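Local coordinates for protein putative laminarinase (Phanerochaete chrysosporium, PDB 2W39) that probably hydrolyses beta-glucans such as laminarin and lichenin, as an extracellular family 16 glycoside hydrolase of a white-rot fungus, at residues E190-N193 with S194-K197. Numbering follows the deposited sequence.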
# COMPACT_ATOMS: atom_id res chain seq x y z
N GLU A 190 4.94 -10.42 -6.67
CA GLU A 190 6.14 -11.19 -6.93
C GLU A 190 7.19 -10.29 -7.55
O GLU A 190 6.94 -9.63 -8.56
CB GLU A 190 5.84 -12.37 -7.88
CG GLU A 190 7.10 -13.17 -8.24
CD GLU A 190 6.87 -14.30 -9.21
OE1 GLU A 190 5.79 -14.34 -9.84
OE2 GLU A 190 7.79 -15.14 -9.37
N ARG A 191 8.38 -10.28 -6.94
CA ARG A 191 9.51 -9.53 -7.46
C ARG A 191 10.65 -10.51 -7.73
O ARG A 191 11.07 -11.27 -6.86
CB ARG A 191 9.99 -8.49 -6.45
CG ARG A 191 11.32 -7.87 -6.83
CD ARG A 191 11.74 -6.74 -5.92
NE ARG A 191 13.19 -6.59 -5.98
CZ ARG A 191 13.93 -6.03 -5.02
NH1 ARG A 191 13.33 -5.44 -4.00
NH2 ARG A 191 15.25 -6.05 -5.12
N THR A 192 11.15 -10.47 -8.96
CA THR A 192 12.34 -11.20 -9.36
C THR A 192 13.30 -10.22 -10.03
O THR A 192 13.01 -9.03 -10.14
CB THR A 192 12.02 -12.35 -10.33
OG1 THR A 192 11.72 -11.80 -11.62
CG2 THR A 192 10.88 -13.23 -9.82
N ASN A 193 14.45 -10.73 -10.49
CA ASN A 193 15.36 -9.88 -11.25
C ASN A 193 14.74 -9.40 -12.54
O ASN A 193 15.17 -8.37 -13.08
CB ASN A 193 16.63 -10.63 -11.63
CG ASN A 193 17.68 -9.73 -12.28
OD1 ASN A 193 18.01 -9.83 -13.49
ND2 ASN A 193 18.20 -8.81 -11.48
N SER A 194 13.80 -10.18 -13.06
CA SER A 194 13.24 -9.98 -14.38
C SER A 194 11.94 -9.20 -14.45
O SER A 194 11.58 -8.73 -15.52
CB SER A 194 13.01 -11.34 -15.05
OG SER A 194 14.21 -12.03 -15.32
N PHE A 195 11.21 -9.08 -13.35
CA PHE A 195 9.92 -8.41 -13.37
C PHE A 195 9.43 -8.17 -11.96
O PHE A 195 9.90 -8.76 -10.98
CB PHE A 195 8.86 -9.24 -14.14
CG PHE A 195 8.58 -10.60 -13.56
CD1 PHE A 195 7.86 -10.76 -12.37
CD2 PHE A 195 9.00 -11.75 -14.24
CE1 PHE A 195 7.59 -12.04 -11.85
CE2 PHE A 195 8.73 -13.02 -13.72
CZ PHE A 195 8.03 -13.15 -12.53
N ILE A 196 8.43 -7.28 -11.89
CA ILE A 196 7.54 -7.20 -10.73
C ILE A 196 6.12 -7.42 -11.24
O ILE A 196 5.74 -6.88 -12.28
CB ILE A 196 7.71 -5.84 -10.01
CG1 ILE A 196 9.07 -5.80 -9.30
CG2 ILE A 196 6.56 -5.60 -9.01
CD1 ILE A 196 9.50 -4.44 -8.79
N LYS A 197 5.36 -8.24 -10.51
CA LYS A 197 3.95 -8.50 -10.80
C LYS A 197 3.13 -8.25 -9.56
O LYS A 197 3.56 -8.57 -8.44
CB LYS A 197 3.73 -9.95 -11.23
CG LYS A 197 4.27 -10.27 -12.62
CD LYS A 197 4.18 -11.75 -12.96
CE LYS A 197 4.86 -12.03 -14.30
NZ LYS A 197 4.82 -13.48 -14.64
O HOH W 1 5.16 -15.19 -12.39
O HOH W 2 16.57 -11.00 -16.09
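Glu190 and Lys197 form an antiparallel hydrogen-bonded pair where strand 185-191 turns back into strand 195-202, the two segments running 164° apart. Glu190 N donates to Lys197 O, and Lys197 N returns a straighter bond to Glu190 O at 2.9 Å. That carbonyl also receives a CA-H...O contact from Ile196. Arg191 and Ile196 make the adjoining non-hydrogen-bonded pair, and a nearly straight hydrogen bond from Thr192 N to Phe195 O (2.9 Å) closes the turn, whose tip is Asn193 and Ser194. Thr192 OG1, set between its own backbone N and carbonyl carbon (chi1 74°), reaches back into the turn: it accepts Ser194 N at 3.0 Å, as in an ST turn, and Phe195 N weakly. The same oxygen lies over one face of the Phe195 ring, 3.7 Å above its plane, while Lys197 CE covers the opposite face. Glu190 brings its extended side chain to the ring edge, OE1 standing 3.5 Å from Phe195 CE1 with the carboxylate plane turned 89° to the ring. On the other sheet face, Arg191 CG runs alongside Ile196 CG1 at 3.9 Å, its NH1 hydrogen-bonded to Asp243 O. A water links Glu190 OE1 to Lys197 NZ; Thr221 OG1 also hydrogen-bonds OE1, Tyr3 OH hydrogen-bonds OE2, and a second water joins Asn193 OD1 to Ser194 OG. This tight hairpin belongs to the beta-sandwich, the Ile196 side chain about 13 Å from bound gluconolactone, and Thr192 OG1 ties its tip together. The slightly positive ring edge probably suits the carboxylate, whose charge those hydrogen bonds and the water-linked lysine probably stabilise.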